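2,4-dihydroxyhept-2-ene-1,7-dioic acid aldolase (Kordia algicida OT-1, PDB 6BDE) binds heme and, as a member of the H-NOX family of signalling proteins, probably senses nitric oxide. Local coordinates at residues A[90-96]-A[150-154]; A[127-133]-A[172-178]. The protein carries 1 engineered substitution. One frame throughout, in Å; residues are numbered along the deposited sequence.

Overall arrangement
Both contacts belong to the H-NOX fold, and their centres lie about 13 Å apart. Their segments alternate along the chain in the order 90-96, 127-133, 150-154, 172-178. Interaction 1 packs helix 92-96 against the end of helix 140-153. Interaction 2 pairs strands 128-134 and 171-178 in the antiparallel sheet. The two contacts touch: Phe151 of interaction 1 lies against Ile176 and Lys178 of interaction 2, and Leu96 against Leu129. The helices therefore pack on one face of the sheet. Both contacts reach the heme. Leu96 and Thr150 touch it from interaction 1, and Tyr133 bonds to a propionate from interaction 2. Helices and sheet together thus form part of the wall of the heme pocket.

Interaction 1. Residues A[90-96]-A[150-154]; sequences KDPIEML and TFEHF
Asp91 OD2 accepts the amide of Glu94, with Glu94 N to Asp91 OD2 at 3.0 Å, while the Asp91 backbone lies over one face of the Phe154 ring. The bond uses the anti lone pair of OD2 and caps the start of helix 92-96. The opposite face of the Phe154 ring is covered near its centre by ND1 of His153, so the ring is sandwiched. Pro92 then wedges between two phenylalanines. Its CB sits over one face of the Phe151 ring in a CH-pi contact, 3.9 Å from the ring centroid. The same Pro92 CB is 3.6 Å from Phe154 CD1. Ile93 CD1 meets the Phe151 ring at its edge, 3.7 Å from CZ. Leu96 CD1 approaches Phe151 CE2 obliquely, at 3.6 Å. Met95 holds CG anti to the main-chain N (chi1 169°), and its chain is extended beyond. This places Met95 SD at the edge of the Phe154 ring, 5.5 Å from the centroid, a Met-aromatic contact. Met95 SD also rests 4.0 Å from Thr150 CG2. Thr150 turns OG1 back along its own helix to the carbonyl of Leu146, leaving the methyl for Met95 and Leu96. Thr150 and Leu96 also touch the heme. The contact is thus an N-capped helix start packed on a helix C-terminal end, at the wall of the H-NOX heme pocket.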
ATOM      1  N   LYS A  90      18.001  -8.190  -2.805  1.00 46.28           N
ATOM      2  CA  LYS A  90      18.913  -7.373  -3.591  1.00 48.28           C
ATOM      3  C   LYS A  90      18.328  -6.975  -4.937  1.00 51.56           C
ATOM      4  O   LYS A  90      18.981  -6.242  -5.689  1.00 51.52           O
ATOM      5  CB  LYS A  90      20.242  -8.112  -3.813  1.00 60.49           C
ATOM      6  CG  LYS A  90      21.235  -8.013  -2.660  1.00 69.74           C
ATOM      7  CD  LYS A  90      20.854  -8.925  -1.503  1.00 79.35           C
ATOM      8  CE  LYS A  90      21.651  -8.592  -0.254  1.00 90.01           C
ATOM      9  NZ  LYS A  90      21.033  -9.179   0.966  1.00 93.36           N
ATOM     10  N   ASP A  91      17.118  -7.436  -5.263  1.00 47.03           N
ATOM     11  CA  ASP A  91      16.500  -7.195  -6.555  1.00 47.80           C
ATOM     12  C   ASP A  91      15.030  -6.857  -6.331  1.00 45.88           C
ATOM     13  O   ASP A  91      14.355  -7.535  -5.534  1.00 45.31           O
ATOM     14  CB  ASP A  91      16.642  -8.418  -7.466  1.00 53.44           C
ATOM     15  CG  ASP A  91      15.991  -8.218  -8.817  1.00 60.79           C
ATOM     16  OD1 ASP A  91      16.634  -7.623  -9.707  1.00 55.25           O
ATOM     17  OD2 ASP A  91      14.837  -8.662  -8.991  1.00 57.82           O
ATOM     18  N   PRO A  92      14.502  -5.830  -7.004  1.00 40.17           N
ATOM     19  CA  PRO A  92      13.100  -5.452  -6.766  1.00 42.54           C
ATOM     20  C   PRO A  92      12.101  -6.474  -7.281  1.00 37.85           C
ATOM     21  O   PRO A  92      11.040  -6.643  -6.668  1.00 37.68           O
ATOM     22  CB  PRO A  92      12.968  -4.113  -7.504  1.00 37.69           C
ATOM     23  CG  PRO A  92      14.012  -4.171  -8.568  1.00 36.66           C
ATOM     24  CD  PRO A  92      15.160  -4.946  -7.983  1.00 44.77           C
ATOM     25  N   ILE A  93      12.402  -7.155  -8.387  1.00 40.45           N
ATOM     26  CA  ILE A  93      11.478  -8.158  -8.911  1.00 36.16           C
ATOM     27  C   ILE A  93      11.405  -9.357  -7.974  1.00 37.91           C
ATOM     28  O   ILE A  93      10.321  -9.895  -7.714  1.00 38.04           O
ATOM     29  CB  ILE A  93      11.894  -8.570 -10.335  1.00 41.34           C
ATOM     30  CG1 ILE A  93      11.627  -7.430 -11.320  1.00 44.85           C
ATOM     31  CG2 ILE A  93      11.160  -9.832 -10.768  1.00 41.11           C
ATOM     32  CD1 ILE A  93      10.162  -7.100 -11.488  1.00 39.74           C
ATOM     33  N   GLU A  94      12.552  -9.788  -7.442  1.00 38.76           N
ATOM     34  CA  GLU A  94      12.563 -10.929  -6.530  1.00 39.97           C
ATOM     35  C   GLU A  94      11.809 -10.617  -5.244  1.00 41.70           C
ATOM     36  O   GLU A  94      11.116 -11.484  -4.696  1.00 42.37           O
ATOM     37  CB  GLU A  94      14.003 -11.338  -6.222  1.00 47.57           C
ATOM     38  CG  GLU A  94      14.141 -12.746  -5.665  1.00 55.55           C
ATOM     39  CD  GLU A  94      13.814 -13.813  -6.693  1.00 59.48           C
ATOM     40  OE1 GLU A  94      14.482 -13.850  -7.747  1.00 68.56           O
ATOM     41  OE2 GLU A  94      12.888 -14.613  -6.446  1.00 67.72           O
ATOM     42  N   MET A  95      11.930  -9.384  -4.746  1.00 37.25           N
ATOM     43  CA  MET A  95      11.226  -9.009  -3.524  1.00 40.51           C
ATOM     44  C   MET A  95       9.716  -8.988  -3.739  1.00 36.07           C
ATOM     45  O   MET A  95       8.957  -9.485  -2.898  1.00 36.41           O
ATOM     46  CB  MET A  95      11.719  -7.649  -3.030  1.00 40.50           C
ATOM     47  CG  MET A  95      10.871  -7.045  -1.923  1.00 39.48           C
ATOM     48  SD  MET A  95      11.638  -5.613  -1.141  1.00 42.32           S
ATOM     49  CE  MET A  95      10.263  -4.981  -0.183  1.00 47.22           C
ATOM     50  N   LEU A  96       9.262  -8.419  -4.859  1.00 33.34           N
ATOM     51  CA  LEU A  96       7.829  -8.369  -5.132  1.00 31.88           C
ATOM     52  C   LEU A  96       7.252  -9.760  -5.361  1.00 32.55           C
ATOM     53  O   LEU A  96       6.101 -10.020  -4.992  1.00 35.73           O
ATOM     54  CB  LEU A  96       7.555  -7.467  -6.336  1.00 31.74           C
ATOM     55  CG  LEU A  96       7.875  -5.982  -6.146  1.00 33.36           C
ATOM     56  CD1 LEU A  96       7.444  -5.177  -7.363  1.00 34.31           C
ATOM     57  CD2 LEU A  96       7.217  -5.445  -4.884  1.00 31.93           C
ATOM     58  N   THR A 150       9.699   0.250  -3.960  1.00 35.28           N
ATOM     59  CA  THR A 150      10.563  -0.926  -3.982  1.00 36.30           C
ATOM     60  C   THR A 150      11.607  -0.802  -5.083  1.00 38.60           C
ATOM     61  O   THR A 150      12.795  -1.075  -4.868  1.00 39.65           O
ATOM     62  CB  THR A 150       9.726  -2.192  -4.173  1.00 31.73           C
ATOM     63  OG1 THR A 150       8.845  -2.358  -3.055  1.00 32.57           O
ATOM     64  CG2 THR A 150      10.625  -3.417  -4.293  1.00 39.34           C
ATOM     65  N   PHE A 151      11.180  -0.378  -6.274  1.00 36.03           N
ATOM     66  CA  PHE A 151      12.125  -0.170  -7.366  1.00 35.52           C
ATOM     67  C   PHE A 151      13.049   1.006  -7.079  1.00 36.14           C
ATOM     68  O   PHE A 151      14.243   0.955  -7.396  1.00 40.02           O
ATOM     69  CB  PHE A 151      11.369   0.041  -8.677  1.00 36.67           C
ATOM     70  CG  PHE A 151      10.866  -1.233  -9.289  1.00 36.55           C
ATOM     71  CD1 PHE A 151      11.677  -1.976 -10.128  1.00 39.52           C
ATOM     72  CD2 PHE A 151       9.589  -1.695  -9.015  1.00 33.41           C
ATOM     73  CE1 PHE A 151      11.225  -3.154 -10.687  1.00 47.02           C
ATOM     74  CE2 PHE A 151       9.131  -2.872  -9.572  1.00 37.51           C
ATOM     75  CZ  PHE A 151       9.951  -3.603 -10.409  1.00 38.87           C
ATOM     76  N   GLU A 152      12.516   2.070  -6.472  1.00 35.73           N
ATOM     77  CA  GLU A 152      13.347   3.216  -6.121  1.00 38.45           C
ATOM     78  C   GLU A 152      14.391   2.842  -5.077  1.00 37.71           C
ATOM     79  O   GLU A 152      15.516   3.355  -5.098  1.00 42.09           O
ATOM     80  CB  GLU A 152      12.474   4.365  -5.616  1.00 36.66           C
ATOM     81  CG  GLU A 152      13.261   5.605  -5.214  1.00 42.70           C
ATOM     82  CD  GLU A 152      12.421   6.865  -5.225  1.00 52.50           C
ATOM     83  OE1 GLU A 152      12.916   7.912  -4.755  1.00 52.15           O
ATOM     84  OE2 GLU A 152      11.267   6.809  -5.699  1.00 48.41           O
ATOM     85  N   HIS A 153      14.033   1.946  -4.152  1.00 42.39           N
ATOM     86  CA  HIS A 153      14.976   1.523  -3.121  1.00 41.90           C
ATOM     87  C   HIS A 153      16.193   0.838  -3.733  1.00 44.75           C
ATOM     88  O   HIS A 153      17.317   0.996  -3.240  1.00 48.58           O
ATOM     89  CB  HIS A 153      14.283   0.595  -2.124  1.00 47.45           C
ATOM     90  CG  HIS A 153      15.194   0.058  -1.065  1.00 50.47           C
ATOM     91  ND1 HIS A 153      15.579  -1.264  -1.015  1.00 56.09           N
ATOM     92  CD2 HIS A 153      15.799   0.666  -0.017  1.00 54.53           C
ATOM     93  CE1 HIS A 153      16.383  -1.447   0.017  1.00 54.74           C
ATOM     94  NE2 HIS A 153      16.532  -0.292   0.640  1.00 60.26           N
ATOM     95  N   PHE A 154      15.992   0.077  -4.808  1.00 44.17           N
ATOM     96  CA  PHE A 154      17.075  -0.609  -5.497  1.00 44.40           C
ATOM     97  C   PHE A 154      17.637   0.200  -6.661  1.00 52.46           C
ATOM     98  O   PHE A 154      18.251  -0.378  -7.566  1.00 52.53           O
ATOM     99  CB  PHE A 154      16.602  -1.981  -5.983  1.00 49.12           C
ATOM    100  CG  PHE A 154      16.314  -2.949  -4.871  1.00 46.43           C
ATOM    101  CD1 PHE A 154      15.017  -3.358  -4.605  1.00 40.97           C
ATOM    102  CD2 PHE A 154      17.340  -3.447  -4.085  1.00 51.92           C
ATOM    103  CE1 PHE A 154      14.749  -4.248  -3.580  1.00 46.44           C
ATOM    104  CE2 PHE A 154      17.080  -4.336  -3.059  1.00 51.78           C
ATOM    105  CZ  PHE A 154      15.783  -4.737  -2.807  1.00 48.49           C
TER

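Interaction 2. Residues A[127-133]-A[172-178]; sequences NSLTMIY and VKFIINK. With HEM (protoporphyrin IX containing Fe), chain B.
Tyr133 places CG anti to the main-chain N (chi1 163°), while Phe174 places CG anti to the carbonyl carbon (chi1 -79°). These torsions set the two side chains side by side, pointing the same way, with Tyr133 CB 3.5 Å from Phe174 CE1. The Tyr133 torsion also carries the hydroxyl to the heme. Its OH donates to propionate O1D of the heme at 2.5 Å, and that oxygen lies in the plane of the ring. The same hydroxyl is bonded to Met139 N. A phenylalanine here would probably leave propionate O1D and Met139 N without this partner. Val172 CB lies obliquely by the Tyr133 ring, near CD2.

The axes of segments 128-133 and 172-178 run at 160° to each other, antiparallel, and the backbones bond in pairs. Tyr133 N reaches Val172 O at 2.7 Å, and Phe174 N reaches Met131 O at 2.7 Å. Leu129 and Ile176 form another such pair, and the CD1 of Ile176 touches Leu129 CD2 and Met131 CE. Leu129, Met131, Phe174 and Ile176 lie on the buried face, against helices 92-96 and 140-153. On the other face Ile132 CD1 packs on Lys173 CG at 3.7 Å, and Thr130 CG2 lies against Lys173 CE. The far end is polar. Lys178 NZ donates to Asn127 OD1 at 2.8 Å, from above the carbonyl plane. Ser128 OG lies 3.0 Å from Asn177 OD1 and has the carbonyl of Ile176 also near.

Tyr133, Ser135 and Arg137 form the Tyr-X-Ser-X-Arg motif of H-NOX proteins, and all three bond to the heme. The short phenol-to-carboxylate bond is consistent with a polarised hydroxyl that would help to offset the charge of the propionate. Arg137 NE would probably add to the balancing of propionate charge.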
ATOM      1  N   ASN A 127      13.503  -9.292 -15.182  1.00 49.94           N
ATOM      2  CA  ASN A 127      13.085  -7.898 -15.248  1.00 44.35           C
ATOM      3  C   ASN A 127      11.592  -7.743 -15.515  1.00 48.07           C
ATOM      4  O   ASN A 127      11.153  -6.644 -15.876  1.00 42.24           O
ATOM      5  CB  ASN A 127      13.883  -7.155 -16.324  1.00 48.13           C
ATOM      6  CG  ASN A 127      15.378  -7.219 -16.088  1.00 52.90           C
ATOM      7  OD1 ASN A 127      15.849  -7.067 -14.961  1.00 58.36           O
ATOM      8  ND2 ASN A 127      16.133  -7.457 -17.154  1.00 56.39           N
ATOM      9  N   SER A 128      10.802  -8.805 -15.352  1.00 40.12           N
ATOM     10  CA  SER A 128       9.362  -8.739 -15.551  1.00 39.14           C
ATOM     11  C   SER A 128       8.669  -9.566 -14.477  1.00 39.46           C
ATOM     12  O   SER A 128       9.238 -10.518 -13.940  1.00 39.35           O
ATOM     13  CB  SER A 128       8.953  -9.239 -16.941  1.00 53.46           C
ATOM     14  OG  SER A 128       7.666  -8.763 -17.291  1.00 65.84           O
ATOM     15  N   LEU A 129       7.429  -9.190 -14.172  1.00 38.32           N
ATOM     16  CA  LEU A 129       6.653  -9.887 -13.154  1.00 33.94           C
ATOM     17  C   LEU A 129       5.178  -9.573 -13.352  1.00 33.87           C
ATOM     18  O   LEU A 129       4.794  -8.402 -13.405  1.00 36.94           O
ATOM     19  CB  LEU A 129       7.097  -9.478 -11.745  1.00 34.02           C
ATOM     20  CG  LEU A 129       6.318 -10.111 -10.589  1.00 34.41           C
ATOM     21  CD1 LEU A 129       6.568 -11.609 -10.545  1.00 37.97           C
ATOM     22  CD2 LEU A 129       6.696  -9.460  -9.270  1.00 31.16           C
ATOM     23  N   THR A 130       4.362 -10.619 -13.463  1.00 34.11           N
ATOM     24  CA  THR A 130       2.915 -10.485 -13.568  1.00 33.36           C
ATOM     25  C   THR A 130       2.283 -11.188 -12.376  1.00 30.41           C
ATOM     26  O   THR A 130       2.477 -12.394 -12.190  1.00 33.01           O
ATOM     27  CB  THR A 130       2.393 -11.071 -14.882  1.00 38.09           C
ATOM     28  OG1 THR A 130       2.938 -10.336 -15.986  1.00 38.60           O
ATOM     29  CG2 THR A 130       0.872 -10.995 -14.933  1.00 34.54           C
ATOM     30  N   MET A 131       1.537 -10.436 -11.570  1.00 30.60           N
ATOM     31  CA  MET A 131       0.919 -10.961 -10.363  1.00 31.05           C
ATOM     32  C   MET A 131      -0.557 -10.592 -10.326  1.00 33.40           C
ATOM     33  O   MET A 131      -0.972  -9.561 -10.860  1.00 33.37           O
ATOM     34  CB  MET A 131       1.606 -10.431  -9.098  1.00 34.55           C
ATOM     35  CG  MET A 131       3.019 -10.939  -8.889  1.00 37.83           C
ATOM     36  SD  MET A 131       3.641 -10.525  -7.249  1.00 38.41           S
ATOM     37  CE  MET A 131       3.537  -8.740  -7.288  1.00 35.31           C
ATOM     38  N   ILE A 132      -1.343 -11.448  -9.681  1.00 30.60           N
ATOM     39  CA  ILE A 132      -2.763 -11.205  -9.460  1.00 35.53           C
ATOM     40  C   ILE A 132      -2.947 -10.760  -8.017  1.00 29.46           C
ATOM     41  O   ILE A 132      -2.588 -11.489  -7.083  1.00 31.79           O
ATOM     42  CB  ILE A 132      -3.608 -12.451  -9.766  1.00 32.68           C
ATOM     43  CG1 ILE A 132      -3.352 -12.938 -11.191  1.00 38.56           C
ATOM     44  CG2 ILE A 132      -5.085 -12.144  -9.574  1.00 33.34           C
ATOM     45  CD1 ILE A 132      -3.718 -11.927 -12.256  1.00 36.41           C
ATOM     46  N   TYR A 133      -3.498  -9.566  -7.836  1.00 30.36           N
ATOM     47  CA  TYR A 133      -3.799  -9.020  -6.522  1.00 24.72           C
ATOM     48  C   TYR A 133      -5.269  -9.270  -6.216  1.00 27.09           C
ATOM     49  O   TYR A 133      -6.136  -8.977  -7.044  1.00 28.21           O
ATOM     50  CB  TYR A 133      -3.483  -7.522  -6.478  1.00 26.90           C
ATOM     51  CG  TYR A 133      -4.111  -6.762  -5.327  1.00 25.38           C
ATOM     52  CD1 TYR A 133      -3.466  -6.665  -4.102  1.00 25.57           C
ATOM     53  CD2 TYR A 133      -5.334  -6.118  -5.475  1.00 26.20           C
ATOM     54  CE1 TYR A 133      -4.027  -5.964  -3.052  1.00 26.94           C
ATOM     55  CE2 TYR A 133      -5.905  -5.418  -4.429  1.00 28.66           C
ATOM     56  CZ  TYR A 133      -5.246  -5.344  -3.220  1.00 26.32           C
ATOM     57  OH  TYR A 133      -5.806  -4.645  -2.173  1.00 28.81           O
ATOM     58  N   VAL A 172      -7.047  -7.504  -9.267  1.00 26.28           N
ATOM     59  CA  VAL A 172      -6.286  -6.640 -10.161  1.00 30.13           C
ATOM     60  C   VAL A 172      -5.046  -7.387 -10.627  1.00 32.52           C
ATOM     61  O   VAL A 172      -4.300  -7.934  -9.808  1.00 29.91           O
ATOM     62  CB  VAL A 172      -5.890  -5.318  -9.475  1.00 28.10           C
ATOM     63  CG1 VAL A 172      -5.133  -4.421 -10.444  1.00 28.77           C
ATOM     64  CG2 VAL A 172      -7.119  -4.606  -8.929  1.00 30.79           C
ATOM     65  N   LYS A 173      -4.822  -7.402 -11.939  1.00 27.90           N
ATOM     66  CA  LYS A 173      -3.615  -7.980 -12.515  1.00 26.34           C
ATOM     67  C   LYS A 173      -2.541  -6.902 -12.610  1.00 28.60           C
ATOM     68  O   LYS A 173      -2.746  -5.871 -13.260  1.00 31.45           O
ATOM     69  CB  LYS A 173      -3.899  -8.576 -13.892  1.00 30.65           C
ATOM     70  CG  LYS A 173      -2.696  -9.251 -14.534  1.00 37.01           C
ATOM     71  CD  LYS A 173      -2.916  -9.485 -16.020  1.00 43.17           C
ATOM     72  CE  LYS A 173      -2.543 -10.902 -16.421  1.00 51.66           C
ATOM     73  NZ  LYS A 173      -2.736 -11.140 -17.878  1.00 54.34           N
ATOM     74  N   PHE A 174      -1.404  -7.138 -11.960  1.00 27.02           N
ATOM     75  CA  PHE A 174      -0.259  -6.238 -12.016  1.00 27.19           C
ATOM     76  C   PHE A 174       0.713  -6.744 -13.074  1.00 28.82           C
ATOM     77  O   PHE A 174       1.192  -7.880 -12.986  1.00 31.12           O
ATOM     78  CB  PHE A 174       0.439  -6.150 -10.658  1.00 30.41           C
ATOM     79  CG  PHE A 174      -0.244  -5.243  -9.674  1.00 27.91           C
ATOM     80  CD1 PHE A 174      -1.421  -5.628  -9.053  1.00 26.90           C
ATOM     81  CD2 PHE A 174       0.302  -4.011  -9.356  1.00 33.32           C
ATOM     82  CE1 PHE A 174      -2.044  -4.796  -8.140  1.00 26.39           C
ATOM     83  CE2 PHE A 174      -0.315  -3.177  -8.444  1.00 31.99           C
ATOM     84  CZ  PHE A 174      -1.490  -3.568  -7.836  1.00 25.39           C
ATOM     85  N   ILE A 175       1.003  -5.908 -14.063  1.00 28.43           N
ATOM     86  CA  ILE A 175       1.986  -6.219 -15.095  1.00 32.21           C
ATOM     87  C   ILE A 175       3.175  -5.297 -14.859  1.00 36.09           C
ATOM     88  O   ILE A 175       3.125  -4.103 -15.178  1.00 36.31           O
ATOM     89  CB  ILE A 175       1.414  -6.060 -16.507  1.00 42.11           C
ATOM     90  CG1 ILE A 175       0.083  -6.805 -16.628  1.00 49.31           C
ATOM     91  CG2 ILE A 175       2.404  -6.575 -17.540  1.00 45.40           C
ATOM     92  CD1 ILE A 175      -0.551  -6.711 -17.999  1.00 54.99           C
ATOM     93  N   ILE A 176       4.245  -5.846 -14.293  1.00 32.75           N
ATOM     94  CA  ILE A 176       5.415  -5.079 -13.881  1.00 33.13           C
ATOM     95  C   ILE A 176       6.553  -5.367 -14.849  1.00 32.43           C
ATOM     96  O   ILE A 176       6.915  -6.530 -15.065  1.00 35.89           O
ATOM     97  CB  ILE A 176       5.823  -5.415 -12.437  1.00 33.31           C
ATOM     98  CG1 ILE A 176       4.645  -5.205 -11.486  1.00 34.83           C
ATOM     99  CG2 ILE A 176       7.011  -4.569 -12.015  1.00 36.91           C
ATOM    100  CD1 ILE A 176       4.611  -6.183 -10.331  1.00 34.50           C
ATOM    101  N   ASN A 177       7.122  -4.309 -15.424  1.00 36.01           N
ATOM    102  CA  ASN A 177       8.242  -4.423 -16.352  1.00 41.75           C
ATOM    103  C   ASN A 177       9.297  -3.400 -15.960  1.00 46.29           C
ATOM    104  O   ASN A 177       9.051  -2.191 -16.041  1.00 41.16           O
ATOM    105  CB  ASN A 177       7.789  -4.211 -17.797  1.00 51.69           C
ATOM    106  CG  ASN A 177       7.358  -5.500 -18.467  1.00 63.90           C
ATOM    107  OD1 ASN A 177       8.188  -6.271 -18.949  1.00 66.93           O
ATOM    108  ND2 ASN A 177       6.052  -5.740 -18.503  1.00 64.45           N
ATOM    109  N   LYS A 178      10.463  -3.879 -15.532  1.00 41.31           N
ATOM    110  CA  LYS A 178      11.556  -2.976 -15.200  1.00 44.97           C
ATOM    111  C   LYS A 178      11.968  -2.186 -16.434  1.00 46.71           C
ATOM    112  O   LYS A 178      12.111  -2.737 -17.528  1.00 46.45           O
ATOM    113  CB  LYS A 178      12.744  -3.757 -14.638  1.00 55.36           C
ATOM    114  CG  LYS A 178      13.398  -3.090 -13.435  1.00 57.83           C
ATOM    115  CD  LYS A 178      14.513  -3.947 -12.862  1.00 58.02           C
ATOM    116  CE  LYS A 178      15.675  -4.060 -13.830  1.00 62.78           C
ATOM    117  NZ  LYS A 178      16.719  -4.995 -13.330  1.00 63.82           N
TER
HETATM  118  CHA HEM B 201      -1.435  -4.456   4.257  1.00 38.91           C
HETATM  119  CHB HEM B 201       3.445  -4.961   6.583  1.00 36.41           C
HETATM  120  CHC HEM B 201       5.805  -5.250   1.611  1.00 37.90           C
HETATM  121  CHD HEM B 201       0.938  -4.493  -0.727  1.00 31.59           C
HETATM  122  C1A HEM B 201       0.047  -4.601   5.086  1.00 35.01           C
HETATM  123  C2A HEM B 201      -0.173  -4.275   6.445  1.00 39.84           C
HETATM  124  C3A HEM B 201       1.030  -4.403   7.012  1.00 38.67           C
HETATM  125  C4A HEM B 201       1.879  -4.787   5.955  1.00 36.53           C
HETATM  126  CMA HEM B 201       1.399  -4.188   8.478  1.00 39.23           C
HETATM  127  CAA HEM B 201      -1.490  -3.896   7.123  1.00 32.68           C
HETATM  128  CBA HEM B 201      -2.165  -5.188   7.594  1.00 36.99           C
HETATM  129  CGA HEM B 201      -3.425  -4.893   8.405  1.00 38.82           C
HETATM  130  O1A HEM B 201      -3.996  -5.823   9.034  1.00 40.13           O
HETATM  131  O2A HEM B 201      -3.895  -3.726   8.448  1.00 40.66           O
HETATM  132  C1B HEM B 201       4.397  -5.024   5.231  1.00 36.52           C
HETATM  133  C2B HEM B 201       5.922  -4.872   5.388  1.00 36.40           C
HETATM  134  C3B HEM B 201       6.464  -4.956   4.071  1.00 39.00           C
HETATM  135  C4B HEM B 201       5.272  -5.157   3.181  1.00 35.51           C
HETATM  136  CMB HEM B 201       6.691  -4.684   6.696  1.00 46.72           C
HETATM  137  CAB HEM B 201       7.926  -4.883   3.641  1.00 38.06           C
HETATM  138  CBB HEM B 201       8.813  -5.721   4.135  1.00 53.14           C
HETATM  139  C1C HEM B 201       4.360  -4.984   0.731  1.00 34.91           C
HETATM  140  C2C HEM B 201       4.650  -4.651  -0.611  1.00 32.73           C
HETATM  141  C3C HEM B 201       3.447  -4.466  -1.180  1.00 33.14           C
HETATM  142  C4C HEM B 201       2.521  -4.705  -0.147  1.00 31.83           C
HETATM  143  CMC HEM B 201       6.023  -4.531  -1.268  1.00 35.05           C
HETATM  144  CAC HEM B 201       3.147  -4.093  -2.628  1.00 43.12           C
HETATM  145  CBC HEM B 201       2.734  -5.019  -3.466  1.00 46.74           C
HETATM  146  C1D HEM B 201       0.048  -4.420   0.690  1.00 30.76           C
HETATM  147  C2D HEM B 201      -1.333  -3.893   0.379  1.00 29.79           C
HETATM  148  C3D HEM B 201      -1.999  -3.860   1.634  1.00 27.82           C
HETATM  149  C4D HEM B 201      -0.980  -4.372   2.676  1.00 30.76           C
HETATM  150  CMD HEM B 201      -1.905  -3.498  -0.980  1.00 30.63           C
HETATM  151  CAD HEM B 201      -3.437  -3.410   1.890  1.00 30.61           C
HETATM  152  CBD HEM B 201      -4.286  -4.559   2.426  1.00 32.71           C
HETATM  153  CGD HEM B 201      -5.051  -5.192   1.271  1.00 32.24           C
HETATM  154  O1D HEM B 201      -4.739  -4.905   0.085  1.00 30.69           O
HETATM  155  O2D HEM B 201      -5.985  -6.002   1.508  1.00 30.75           O
HETATM  156  NA  HEM B 201       1.350  -4.874   4.657  1.00 35.39           N
HETATM  157  NB  HEM B 201       3.908  -5.138   3.773  1.00 37.45           N
HETATM  158  NC  HEM B 201       3.020  -4.979   1.135  1.00 33.52           N
HETATM  159  ND  HEM B 201       0.421  -4.684   2.107  1.00 32.89           N
HETATM  160 FE   HEM B 201       2.123  -5.453   2.880  1.00 33.46          FE